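Local coordinates for protein DNA ligase (Archaeoglobus fulgidus, PDB 3GDE) that probably seals nicks in double-stranded DNA during replication, recombination and repair, using ATP to join a 3'-hydroxyl end to a 5'-phosphate end, at residues 8-13 and 151-156; 158-161 and 166-169; 248-253 and 338-343; 365-368 and 372-375; 427-432 and 529-534. All coordinates share one frame; numbering follows the deposited sequence.

Contact 1: 8-13 and 151-156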
# COMPACT_ATOMS: atom_id res chain seq x y z
N GLU A 8 -7.35 27.28 0.92
CA GLU A 8 -6.49 27.56 2.07
C GLU A 8 -5.48 26.42 2.20
O GLU A 8 -4.28 26.66 2.38
CB GLU A 8 -7.29 27.76 3.36
CG GLU A 8 -6.40 27.96 4.58
CD GLU A 8 -7.15 28.11 5.90
OE1 GLU A 8 -6.48 28.36 6.92
OE2 GLU A 8 -8.40 28.00 5.91
N PHE A 9 -5.98 25.19 2.11
CA PHE A 9 -5.16 23.99 2.08
C PHE A 9 -4.17 24.01 0.91
O PHE A 9 -2.98 23.70 1.08
CB PHE A 9 -6.07 22.75 2.04
CG PHE A 9 -5.37 21.48 1.65
CD1 PHE A 9 -4.53 20.82 2.55
CD2 PHE A 9 -5.57 20.93 0.38
CE1 PHE A 9 -3.89 19.64 2.19
CE2 PHE A 9 -4.92 19.75 0.01
CZ PHE A 9 -4.08 19.11 0.92
N ALA A 10 -4.66 24.39 -0.27
CA ALA A 10 -3.85 24.43 -1.49
C ALA A 10 -2.66 25.40 -1.38
O ALA A 10 -1.53 25.04 -1.73
CB ALA A 10 -4.72 24.75 -2.72
N GLU A 11 -2.92 26.60 -0.88
CA GLU A 11 -1.86 27.60 -0.67
C GLU A 11 -0.86 27.14 0.36
O GLU A 11 0.33 27.41 0.23
CB GLU A 11 -2.42 28.93 -0.17
CG GLU A 11 -3.71 29.34 -0.81
CD GLU A 11 -3.54 30.24 -2.01
OE1 GLU A 11 -4.51 30.35 -2.79
OE2 GLU A 11 -2.45 30.85 -2.15
N PHE A 12 -1.35 26.48 1.41
CA PHE A 12 -0.47 25.86 2.41
C PHE A 12 0.47 24.83 1.77
O PHE A 12 1.67 24.82 2.07
CB PHE A 12 -1.29 25.23 3.54
CG PHE A 12 -0.46 24.39 4.49
CD1 PHE A 12 0.50 24.99 5.30
CD2 PHE A 12 -0.66 23.03 4.58
CE1 PHE A 12 1.27 24.23 6.18
CE2 PHE A 12 0.09 22.25 5.47
CZ PHE A 12 1.06 22.85 6.26
N CYS A 13 -0.07 23.98 0.90
CA CYS A 13 0.72 22.93 0.22
C CYS A 13 1.76 23.51 -0.72
O CYS A 13 2.89 23.02 -0.78
CB CYS A 13 -0.20 21.98 -0.55
SG CYS A 13 -1.17 20.92 0.50
N THR A 151 -10.04 27.52 -7.87
CA THR A 151 -8.93 28.42 -8.22
C THR A 151 -7.84 27.61 -8.95
O THR A 151 -7.84 26.38 -8.89
CB THR A 151 -8.32 29.12 -6.98
OG1 THR A 151 -7.68 28.16 -6.14
CG2 THR A 151 -9.40 29.88 -6.17
N PRO A 152 -6.94 28.29 -9.68
CA PRO A 152 -5.83 27.59 -10.33
C PRO A 152 -5.05 26.68 -9.36
O PRO A 152 -4.80 25.52 -9.68
CB PRO A 152 -4.95 28.74 -10.84
CG PRO A 152 -5.93 29.84 -11.13
CD PRO A 152 -6.92 29.74 -9.98
N LEU A 153 -4.71 27.20 -8.18
CA LEU A 153 -4.00 26.40 -7.17
C LEU A 153 -4.83 25.26 -6.57
O LEU A 153 -4.29 24.21 -6.21
CB LEU A 153 -3.48 27.31 -6.05
CG LEU A 153 -2.11 27.01 -5.46
CD1 LEU A 153 -1.08 26.59 -6.54
CD2 LEU A 153 -1.65 28.23 -4.71
N GLU A 154 -6.14 25.45 -6.47
CA GLU A 154 -7.03 24.36 -6.07
C GLU A 154 -7.03 23.26 -7.13
O GLU A 154 -7.00 22.08 -6.79
CB GLU A 154 -8.46 24.84 -5.85
CG GLU A 154 -8.72 25.40 -4.48
CD GLU A 154 -10.10 26.06 -4.34
OE1 GLU A 154 -10.70 26.46 -5.36
OE2 GLU A 154 -10.59 26.18 -3.20
N ALA A 155 -7.08 23.66 -8.40
CA ALA A 155 -7.14 22.71 -9.50
C ALA A 155 -5.87 21.86 -9.55
O ALA A 155 -5.90 20.68 -9.90
CB ALA A 155 -7.36 23.44 -10.83
N ARG A 156 -4.75 22.49 -9.21
CA ARG A 156 -3.46 21.81 -9.11
C ARG A 156 -3.47 20.65 -8.11
O ARG A 156 -3.16 19.53 -8.49
CB ARG A 156 -2.39 22.82 -8.75
CG ARG A 156 -1.01 22.25 -8.50
CD ARG A 156 -0.03 23.33 -8.84
NE ARG A 156 0.98 23.49 -7.82
CZ ARG A 156 1.74 24.57 -7.71
NH1 ARG A 156 1.60 25.58 -8.55
NH2 ARG A 156 2.65 24.64 -6.75
O HOH W 1 -6.15 29.42 -4.62

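Contact 2: 158-161 and 166-169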
# COMPACT_ATOMS: atom_id res chain seq x y z
N LEU A 158 -6.13 19.37 -6.44
CA LEU A 158 -7.25 18.47 -6.69
C LEU A 158 -6.80 17.37 -7.64
O LEU A 158 -7.08 16.19 -7.44
CB LEU A 158 -8.44 19.22 -7.31
CG LEU A 158 -9.77 19.42 -6.56
CD1 LEU A 158 -9.73 19.05 -5.09
CD2 LEU A 158 -10.34 20.84 -6.76
N THR A 159 -6.10 17.79 -8.68
CA THR A 159 -5.60 16.90 -9.71
C THR A 159 -4.55 15.95 -9.12
O THR A 159 -4.62 14.74 -9.32
CB THR A 159 -5.02 17.72 -10.89
OG1 THR A 159 -6.06 18.53 -11.46
CG2 THR A 159 -4.43 16.81 -11.98
N ARG A 160 -3.61 16.51 -8.36
CA ARG A 160 -2.54 15.72 -7.75
C ARG A 160 -3.08 14.74 -6.71
O ARG A 160 -2.55 13.64 -6.56
CB ARG A 160 -1.48 16.64 -7.13
CG ARG A 160 -0.63 17.34 -8.18
CD ARG A 160 0.62 17.93 -7.58
NE ARG A 160 1.31 18.83 -8.49
CZ ARG A 160 2.31 19.63 -8.11
NH1 ARG A 160 2.71 19.63 -6.85
NH2 ARG A 160 2.90 20.43 -8.98
N LEU A 161 -4.14 15.15 -6.02
CA LEU A 161 -4.82 14.33 -5.02
C LEU A 161 -5.47 13.11 -5.68
O LEU A 161 -5.23 11.98 -5.24
CB LEU A 161 -5.84 15.17 -4.24
CG LEU A 161 -6.71 14.57 -3.14
CD1 LEU A 161 -5.91 13.75 -2.12
CD2 LEU A 161 -7.50 15.68 -2.42
N MET A 166 1.13 14.14 -4.44
CA MET A 166 1.04 15.57 -4.11
C MET A 166 2.33 16.34 -4.42
O MET A 166 2.29 17.55 -4.63
CB MET A 166 0.68 15.74 -2.63
CG MET A 166 -0.67 15.17 -2.22
SD MET A 166 -2.01 15.81 -3.23
CE MET A 166 -2.47 17.31 -2.38
N ARG A 167 3.45 15.61 -4.42
CA ARG A 167 4.79 16.13 -4.76
C ARG A 167 5.30 17.19 -3.79
O ARG A 167 5.90 18.17 -4.19
CB ARG A 167 4.86 16.63 -6.21
CG ARG A 167 4.55 15.54 -7.24
CD ARG A 167 4.53 16.09 -8.67
NE ARG A 167 5.83 16.61 -9.08
CZ ARG A 167 6.61 16.06 -10.02
NH1 ARG A 167 6.22 14.95 -10.65
NH2 ARG A 167 7.78 16.61 -10.32
N LEU A 168 5.05 16.96 -2.50
CA LEU A 168 5.36 17.92 -1.44
C LEU A 168 6.55 17.46 -0.61
O LEU A 168 7.04 18.20 0.25
CB LEU A 168 4.15 18.10 -0.51
CG LEU A 168 2.79 18.40 -1.15
CD1 LEU A 168 1.66 18.31 -0.12
CD2 LEU A 168 2.81 19.75 -1.86
N GLY A 169 6.99 16.23 -0.85
CA GLY A 169 8.05 15.64 -0.04
C GLY A 169 7.56 15.24 1.35
O GLY A 169 8.34 15.18 2.30

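Contact 3: 248-253 and 338-343. With PO4 (phosphate ion), chain C.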
# COMPACT_ATOMS: atom_id res chain seq x y z
N ALA A 248 9.87 -21.05 18.62
CA ALA A 248 8.66 -21.57 17.99
C ALA A 248 8.90 -21.57 16.48
O ALA A 248 9.27 -20.55 15.90
CB ALA A 248 7.46 -20.72 18.36
N VAL A 249 8.71 -22.73 15.85
CA VAL A 249 9.03 -22.89 14.44
C VAL A 249 7.81 -23.37 13.68
O VAL A 249 7.15 -24.31 14.09
CB VAL A 249 10.22 -23.87 14.20
CG1 VAL A 249 10.65 -23.85 12.73
CG2 VAL A 249 11.42 -23.53 15.08
N GLU A 250 7.53 -22.69 12.57
CA GLU A 250 6.43 -23.04 11.69
C GLU A 250 6.95 -23.09 10.26
O GLU A 250 8.03 -22.60 9.97
CB GLU A 250 5.31 -22.00 11.79
CG GLU A 250 4.64 -21.93 13.16
CD GLU A 250 4.10 -20.54 13.51
OE1 GLU A 250 4.03 -19.66 12.61
OE2 GLU A 250 3.76 -20.33 14.69
N TRP A 251 6.17 -23.69 9.37
CA TRP A 251 6.44 -23.63 7.95
C TRP A 251 6.28 -22.19 7.46
O TRP A 251 5.42 -21.46 7.95
CB TRP A 251 5.46 -24.54 7.19
CG TRP A 251 5.78 -26.01 7.25
CD1 TRP A 251 6.66 -26.64 8.10
CD2 TRP A 251 5.21 -27.05 6.44
NE1 TRP A 251 6.68 -27.99 7.86
CE2 TRP A 251 5.79 -28.27 6.85
CE3 TRP A 251 4.26 -27.06 5.41
CZ2 TRP A 251 5.47 -29.49 6.26
CZ3 TRP A 251 3.93 -28.28 4.82
CH2 TRP A 251 4.53 -29.47 5.25
N LYS A 252 7.12 -21.78 6.51
CA LYS A 252 6.81 -20.63 5.69
C LYS A 252 6.17 -21.08 4.37
O LYS A 252 6.85 -21.66 3.52
CB LYS A 252 8.03 -19.77 5.39
CG LYS A 252 7.61 -18.48 4.71
CD LYS A 252 8.75 -17.53 4.54
CE LYS A 252 8.24 -16.14 4.24
NZ LYS A 252 7.48 -16.09 2.97
N PHE A 253 4.88 -20.78 4.23
CA PHE A 253 4.08 -21.19 3.07
C PHE A 253 4.30 -20.35 1.80
O PHE A 253 4.53 -19.15 1.86
CB PHE A 253 2.59 -21.18 3.43
CG PHE A 253 2.24 -22.09 4.58
CD1 PHE A 253 1.99 -23.45 4.36
CD2 PHE A 253 2.17 -21.60 5.88
CE1 PHE A 253 1.68 -24.30 5.42
CE2 PHE A 253 1.85 -22.44 6.95
CZ PHE A 253 1.61 -23.79 6.73
N HIS A 338 -4.30 -21.43 6.28
CA HIS A 338 -3.51 -21.91 7.41
C HIS A 338 -3.25 -20.75 8.35
O HIS A 338 -2.56 -19.79 8.00
CB HIS A 338 -2.19 -22.51 6.94
CG HIS A 338 -2.35 -23.68 6.02
ND1 HIS A 338 -1.95 -24.95 6.36
CD2 HIS A 338 -2.88 -23.77 4.77
CE1 HIS A 338 -2.21 -25.78 5.36
NE2 HIS A 338 -2.79 -25.09 4.39
N PHE A 339 -3.82 -20.84 9.55
CA PHE A 339 -3.71 -19.80 10.54
C PHE A 339 -2.54 -20.05 11.48
O PHE A 339 -2.27 -21.20 11.85
CB PHE A 339 -5.04 -19.63 11.29
CG PHE A 339 -6.16 -19.16 10.41
CD1 PHE A 339 -6.18 -17.85 9.92
CD2 PHE A 339 -7.19 -20.03 10.03
CE1 PHE A 339 -7.21 -17.42 9.09
CE2 PHE A 339 -8.24 -19.60 9.20
CZ PHE A 339 -8.24 -18.28 8.73
N PHE A 340 -1.83 -18.98 11.82
CA PHE A 340 -0.64 -19.06 12.68
C PHE A 340 -0.65 -18.08 13.85
O PHE A 340 0.21 -18.16 14.72
CB PHE A 340 0.65 -18.90 11.85
CG PHE A 340 0.74 -17.62 11.06
CD1 PHE A 340 1.16 -16.43 11.65
CD2 PHE A 340 0.47 -17.61 9.69
CE1 PHE A 340 1.28 -15.24 10.92
CE2 PHE A 340 0.57 -16.43 8.94
CZ PHE A 340 0.98 -15.24 9.56
N ASP A 341 -1.59 -17.14 13.85
CA ASP A 341 -1.71 -16.20 14.96
C ASP A 341 -3.12 -15.64 15.16
O ASP A 341 -3.99 -15.76 14.29
CB ASP A 341 -0.68 -15.07 14.85
CG ASP A 341 -0.01 -14.76 16.17
OD1 ASP A 341 -0.68 -14.86 17.23
OD2 ASP A 341 1.18 -14.42 16.16
N ILE A 342 -3.32 -15.01 16.31
CA ILE A 342 -4.61 -14.45 16.71
C ILE A 342 -4.34 -13.12 17.42
O ILE A 342 -3.46 -13.03 18.28
CB ILE A 342 -5.41 -15.47 17.59
CG1 ILE A 342 -6.76 -14.89 18.04
CG2 ILE A 342 -4.55 -15.99 18.77
CD1 ILE A 342 -7.70 -15.92 18.64
N LEU A 343 -5.08 -12.08 17.04
CA LEU A 343 -4.81 -10.72 17.53
C LEU A 343 -5.95 -10.27 18.43
O LEU A 343 -5.79 -9.38 19.27
CB LEU A 343 -4.64 -9.72 16.38
CG LEU A 343 -4.01 -10.04 15.01
CD1 LEU A 343 -3.53 -8.75 14.34
CD2 LEU A 343 -2.88 -11.06 15.05
P PO4 C . 8.46 -12.96 1.31
O1 PO4 C . 7.87 -14.30 0.94
O2 PO4 C . 9.79 -13.09 2.01
O3 PO4 C . 8.62 -12.14 0.06
O4 PO4 C . 7.52 -12.27 2.26
O HOH W 2 1.27 -20.43 15.57

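Contact 4: 365-368 and 372-375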
# COMPACT_ATOMS: atom_id res chain seq x y z
N VAL A 365 -9.94 -22.34 16.30
CA VAL A 365 -10.19 -23.00 15.03
C VAL A 365 -10.38 -24.51 15.20
O VAL A 365 -9.65 -25.18 15.94
CB VAL A 365 -9.20 -22.59 13.89
CG1 VAL A 365 -8.08 -21.72 14.41
CG2 VAL A 365 -8.68 -23.80 13.10
N ASN A 366 -11.40 -25.01 14.51
CA ASN A 366 -11.67 -26.42 14.41
C ASN A 366 -11.25 -26.83 13.00
O ASN A 366 -11.90 -26.47 12.01
CB ASN A 366 -13.17 -26.67 14.66
CG ASN A 366 -13.66 -27.97 14.06
OD1 ASN A 366 -13.44 -29.05 14.61
ND2 ASN A 366 -14.34 -27.87 12.91
N GLU A 367 -10.13 -27.54 12.93
CA GLU A 367 -9.50 -27.89 11.65
C GLU A 367 -10.42 -28.69 10.74
O GLU A 367 -11.07 -29.64 11.16
CB GLU A 367 -8.16 -28.61 11.87
CG GLU A 367 -7.05 -27.72 12.45
CD GLU A 367 -5.64 -28.25 12.21
OE1 GLU A 367 -4.94 -28.53 13.20
OE2 GLU A 367 -5.22 -28.37 11.03
N SER A 368 -10.50 -28.26 9.48
CA SER A 368 -11.22 -28.98 8.44
C SER A 368 -10.30 -29.17 7.23
O SER A 368 -9.10 -28.92 7.31
CB SER A 368 -12.50 -28.23 8.06
OG SER A 368 -12.23 -26.88 7.70
N LYS A 372 -6.83 -24.88 8.27
CA LYS A 372 -5.83 -25.57 9.08
C LYS A 372 -5.13 -24.63 10.04
O LYS A 372 -5.12 -23.41 9.84
CB LYS A 372 -4.79 -26.24 8.18
CG LYS A 372 -5.34 -26.86 6.89
CD LYS A 372 -5.98 -28.20 7.16
CE LYS A 372 -4.97 -29.34 7.05
NZ LYS A 372 -5.67 -30.62 6.72
N LEU A 373 -4.54 -25.20 11.08
CA LEU A 373 -3.53 -24.54 11.89
C LEU A 373 -2.15 -24.81 11.34
O LEU A 373 -1.86 -25.93 10.89
CB LEU A 373 -3.59 -25.03 13.33
CG LEU A 373 -4.19 -24.15 14.43
CD1 LEU A 373 -5.14 -23.12 13.87
CD2 LEU A 373 -4.86 -25.01 15.50
N ALA A 374 -1.29 -23.79 11.36
CA ALA A 374 0.12 -23.99 11.10
C ALA A 374 0.67 -24.97 12.13
O ALA A 374 0.43 -24.83 13.33
CB ALA A 374 0.88 -22.67 11.16
N LYS A 375 1.36 -25.99 11.65
CA LYS A 375 2.08 -26.88 12.53
C LYS A 375 3.18 -26.07 13.19
O LYS A 375 3.92 -25.33 12.53
CB LYS A 375 2.63 -28.08 11.74
CG LYS A 375 3.47 -29.07 12.55
CD LYS A 375 3.90 -30.27 11.69
CE LYS A 375 4.81 -31.23 12.45
NZ LYS A 375 4.15 -31.79 13.67

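Contact 5: 427-432 and 529-534. With PO4 (phosphate ion), chain D.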
# COMPACT_ATOMS: atom_id res chain seq x y z
N THR A 427 12.43 -11.40 -3.63
CA THR A 427 12.17 -10.50 -4.74
C THR A 427 11.79 -9.16 -4.12
O THR A 427 11.52 -9.08 -2.92
CB THR A 427 11.08 -10.99 -5.71
OG1 THR A 427 9.83 -11.16 -5.02
CG2 THR A 427 11.50 -12.29 -6.39
N LEU A 428 11.80 -8.12 -4.94
CA LEU A 428 11.44 -6.78 -4.48
C LEU A 428 10.28 -6.27 -5.29
O LEU A 428 10.14 -6.61 -6.46
CB LEU A 428 12.62 -5.82 -4.61
CG LEU A 428 13.76 -6.00 -3.62
CD1 LEU A 428 15.03 -5.34 -4.17
CD2 LEU A 428 13.38 -5.47 -2.24
N ASP A 429 9.44 -5.46 -4.67
CA ASP A 429 8.47 -4.76 -5.45
C ASP A 429 8.79 -3.27 -5.51
O ASP A 429 8.95 -2.61 -4.47
CB ASP A 429 7.06 -5.12 -5.01
CG ASP A 429 6.51 -6.34 -5.77
OD1 ASP A 429 6.55 -7.49 -5.25
OD2 ASP A 429 6.07 -6.13 -6.93
N LEU A 430 8.95 -2.78 -6.74
CA LEU A 430 9.53 -1.49 -7.00
C LEU A 430 8.63 -0.70 -7.95
O LEU A 430 7.99 -1.27 -8.82
CB LEU A 430 10.96 -1.63 -7.57
CG LEU A 430 11.98 -2.39 -6.69
CD1 LEU A 430 13.22 -2.83 -7.49
CD2 LEU A 430 12.39 -1.58 -5.44
N VAL A 431 8.57 0.61 -7.75
CA VAL A 431 7.73 1.47 -8.58
C VAL A 431 8.39 1.68 -9.94
O VAL A 431 9.59 1.87 -10.03
CB VAL A 431 7.47 2.86 -7.90
CG1 VAL A 431 6.48 3.71 -8.73
CG2 VAL A 431 6.95 2.67 -6.49
N VAL A 432 7.58 1.63 -11.00
CA VAL A 432 8.06 1.98 -12.34
C VAL A 432 7.98 3.49 -12.53
O VAL A 432 6.90 4.06 -12.73
CB VAL A 432 7.26 1.26 -13.43
CG1 VAL A 432 7.94 1.48 -14.80
CG2 VAL A 432 7.14 -0.19 -13.11
N ARG A 529 6.69 -10.28 -12.43
CA ARG A 529 5.34 -9.90 -12.83
C ARG A 529 4.94 -8.49 -12.38
O ARG A 529 5.55 -7.92 -11.47
CB ARG A 529 4.31 -10.90 -12.29
CG ARG A 529 4.22 -10.94 -10.77
CD ARG A 529 3.38 -12.13 -10.35
NE ARG A 529 4.14 -12.95 -9.41
CZ ARG A 529 4.76 -14.09 -9.71
NH1 ARG A 529 4.71 -14.61 -10.92
NH2 ARG A 529 5.43 -14.71 -8.76
N LEU A 530 3.89 -7.97 -13.01
CA LEU A 530 3.25 -6.74 -12.58
C LEU A 530 2.47 -7.01 -11.29
O LEU A 530 1.74 -7.98 -11.21
CB LEU A 530 2.28 -6.24 -13.67
CG LEU A 530 1.37 -5.02 -13.44
CD1 LEU A 530 2.15 -3.70 -13.43
CD2 LEU A 530 0.31 -4.99 -14.53
N ARG A 531 2.63 -6.16 -10.28
CA ARG A 531 1.87 -6.34 -9.05
C ARG A 531 0.72 -5.33 -8.92
O ARG A 531 0.88 -4.24 -8.38
CB ARG A 531 2.79 -6.35 -7.81
CG ARG A 531 3.80 -7.51 -7.82
CD ARG A 531 3.12 -8.89 -7.69
NE ARG A 531 2.50 -9.06 -6.38
CZ ARG A 531 3.10 -9.56 -5.30
NH1 ARG A 531 4.36 -10.01 -5.38
NH2 ARG A 531 2.44 -9.65 -4.16
N ASP A 532 -0.44 -5.71 -9.44
CA ASP A 532 -1.65 -4.90 -9.31
C ASP A 532 -2.15 -4.83 -7.87
O ASP A 532 -2.81 -3.87 -7.49
CB ASP A 532 -2.77 -5.43 -10.22
CG ASP A 532 -2.56 -5.05 -11.67
OD1 ASP A 532 -1.99 -3.96 -11.94
OD2 ASP A 532 -2.99 -5.84 -12.55
N ASP A 533 -1.81 -5.85 -7.08
CA ASP A 533 -2.17 -5.89 -5.66
C ASP A 533 -1.41 -4.85 -4.82
O ASP A 533 -1.63 -4.74 -3.61
CB ASP A 533 -1.96 -7.31 -5.09
CG ASP A 533 -0.52 -7.80 -5.25
OD1 ASP A 533 0.02 -7.76 -6.38
OD2 ASP A 533 0.08 -8.25 -4.23
N LYS A 534 -0.52 -4.09 -5.47
CA LYS A 534 0.37 -3.16 -4.77
C LYS A 534 0.33 -1.74 -5.35
O LYS A 534 0.61 -1.53 -6.53
CB LYS A 534 1.82 -3.68 -4.78
CG LYS A 534 2.02 -5.00 -4.08
CD LYS A 534 3.48 -5.27 -3.85
CE LYS A 534 3.69 -6.50 -2.99
NZ LYS A 534 5.14 -6.84 -2.86
P PO4 D . 5.18 -10.45 -1.67
O1 PO4 D . 3.70 -10.71 -1.83
O2 PO4 D . 5.79 -11.55 -0.83
O3 PO4 D . 5.85 -10.46 -3.03
O4 PO4 D . 5.39 -9.12 -0.99

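Contact 1: 8-13 and 151-156
Ala-10 and Leu-153 supply the apolar part of this helix crossing. The methyl of Ala-10 sits against the backbone of helix 152-162, with its CB 3.6 Å from the carbonyl O of Leu-153. The two side chains meet at their roots, Ala-10 CB to Leu-153 CB being 4.4 Å. Further out, Leu-153 sends CD2 to the carboxylate of Glu-11, 3.7 Å from OE2, and the two side chains slant across one another. Glu-11 gets there by a bend at chi2 (-94°), which brings its acid group round to the facing helix.

Both helices belong to the all-helical N-terminal domain of the ligase, the DNA-binding domain. The short segments cross at 76° with their axes 8.6 Å apart, and Ala-10 and Glu-154 are where the backbones come nearest.

The polar contacts gather at the start of helix 152-162. Thr-151 is its N-cap, and a capping box is formed: Glu-154 N donates to Thr-151 OG1 (3.1 Å), while Thr-151 N donates to Glu-154 OE1 (2.8 Å). A water extends this cap to the other helix, donating to Glu-11 OE1 at 2.6 Å and also hydrogen-bonded to Thr-151 OG1. The other carboxylate oxygen of Glu-154, OE2, accepts from Leu-115 N.

Contact 2: 158-161 and 166-169
Arg-160 and Met-166 bring the two backbones nearest, with their CA atoms 5.1 Å apart. Segment 158-161 is part of helix 152-162, and segment 166-169 is the irregular chain that passes the helix at Met-166 and leads away from it toward helix 172-182. Arg-167 and Gly-169 both have a positive phi within this irregular loop.

The Met-166 side chain leaves its backbone pointing away from the helix, then bends at chi2 and chi3 (-55° and -87°) and curls back. This puts SD 3.6 Å from the backbone N of Leu-161 and 4.0 Å from both Arg-160 CB and Leu-161 CB. Arg-160 does the opposite: its chain runs straight from CG to NE, alongside the Met-166 backbone, and its NH1 donates to Met-166 O at 3.1 Å. The oxygen lies near the guanidinium plane, but the donor is tilted 35° from the carbonyl plane. Arg-167 crosses Arg-160 at about a right angle, and its CD lies over the centre of one guanidinium face.

Asp-93 pairs with NE of Arg-160 and Glu-17 with NH1. With two acids and a carbonyl around it, the buried guanidinium is held at several points of its rim, and its charge is probably well balanced despite the nearby Arg-167. One arginine thereby ties helix 152-162, the loop that follows and the chain after helix 6-16 together within the N-terminal domain.

Contact 3: 248-253 and 338-343
Glu-250, with CG anti to its carbonyl carbon (chi1 -64°), reaches across extended to Phe-340, whose CG between N and the carbonyl carbon (chi1 57°) turns the ring aside and leaves CB to face the acid. Glu-250 OE1 thus comes 3.5 Å from Phe-340 CB, the side chains crossing at about a right angle. OE1 is also paired with Lys-403. A water lies between Glu-250 OE2 and Phe-340 O, 2.6 Å from each.

The other contact is aromatic. The Phe-253 and His-338 rings meet obliquely, planes at 38° and centroids 4.7 Å apart, with Phe-253 CE1 over one face of the imidazole; Phe-253 CZ is 3.8 Å from His-338 ND1. With an alanine for Phe-253, that imidazole would probably lose the ring lying over its face, opening a gap between the segments.

Glu-250 and Phe-340 are predicted ATP-binding residues, and Lys-252 is the predicted lysine that takes up AMP. Lys-252 NZ donates to O1 of a phosphate ion, probably from the crystallisation liquor, at 2.7 Å; Lys-420 also binds the ion, and NZ pairs with Glu-398.

Strands 247-252 and 335-342 of the adenylation domain are not paired directly: strand 371-379 lies between them, antiparallel to the first and parallel to the second. Strand 296-306 flanks 335-342, where Phe-340 and Asp-341 form a classic beta bulge opposite Asp-299, and helix 382-394 packs on Val-249 and Trp-251.

Contact 4: 365-368 and 372-375
Leu-373 pushes CD1 against the forked end of Val-365, 3.3 Å from CG1 and 3.7 Å from CG2, the two side chains sliding past each other in opposite directions. The CG1 approach is tighter than usual for two methyls. This is a short helix-to-strand connection in the adenylation domain: segment 365-368 follows helix 354-364, and the chain turns at once into strand 371-379, so residues a few positions apart face each other across the turn. Leu-373 also touches Arg-358, Leu-361 and Glu-362 of that helix, which makes the Val-365 contact one edge of the seam between helix and strand.

Glu-367 spans the turn on its more exposed side. With CG anti to the carbonyl carbon (chi1 -69°) and the rest of the chain extended, its carboxylate comes to the N-H side of the Lys-372 to Leu-373 peptide. OE2 accepts a weak hydrogen bond from Leu-373 N at 3.2 Å, while OE1 lies 3.8 Å from Leu-373 CB, the two side chains crossing at about a right angle. The strand itself uses the backbone of Lys-372 and Ala-374 to pair with strand 335-342, and Lys-372 also packs on His-338.

The ammonium of Lys-372 does not close on Glu-367: NZ stays 4.9 Å from OE2, so any attraction between them would probably be a loose, through-space one. Two bends, at chi2 and chi3 (-79° and -89°), fold the lysine back over the turn instead. They bring its methylene CD 3.2 Å from the carbonyl O of Ser-368, whose own hydroxyl OG is hydrogen-bonded to Ser-291.

Contact 5: 427-432 and 529-534
Asp-429, Arg-531 and Lys-534 form the charged centre of this contact, a salt-bridge network with Asp-533 in the OB-fold domain. Strand 428-437 supplies the aspartate; the basic pair comes from the type I beta turn, 531 to 534, that follows strand 526-530.

Across the segments the bonds are ionic. Lys-534 reaches out extended, and its NZ donates to Asp-429 OD1 at 2.9 Å, arriving from above the carboxylate plane. The same oxygen is 3.3 Å from Arg-531 NH1, but well out of the guanidinium plane, so only the charges pair; carboxylate and guanidinium stand 87° apart.

Within the turn, Arg-531 grips Asp-533 side-on: NE donates to OD1 (2.8 Å) and NH2 to OD2 (2.7 Å), both oxygens using syn lone pairs. Bends at chi2 and chi3 curl the arginine back for this. Glu-504 of strand 502-506 pairs with NH1. A lysine in place of Arg-531 would probably lose the two-pronged grip, leaving Asp-533 freer to turn.

A phosphate ion, probably from the crystallisation liquor, is held by the two basic side chains. Lys-534 NZ gives it a bond to O4 (3.0 Å), Arg-531 NH1 one to O3 (2.8 Å), and Arg-531 NH2 a nearly straight one (179°) to O1 at 2.9 Å.

The five contacts follow one another along the chain, each closing before the next opens, and sample all three domains. Contacts 1 and 2 share helix 152-162 in the N-terminal DNA-binding domain; their centres are 10 Å apart, and Phe-9 packs on Met-166 between them. Contacts 3 and 4 lie in the adenylation domain, also 10 Å apart between centres, joined where strand 371-379 pairs with 335-342. The centres of contacts 1 and 3 are 48 Å apart, on opposite sides of the chain's centre. Contact 5, in the OB-fold domain, falls between, 22 Å from contact 2 and 25 Å from contact 3 by centres, its nearest atoms about 9 Å from contact 3, consistent with the closed conformation.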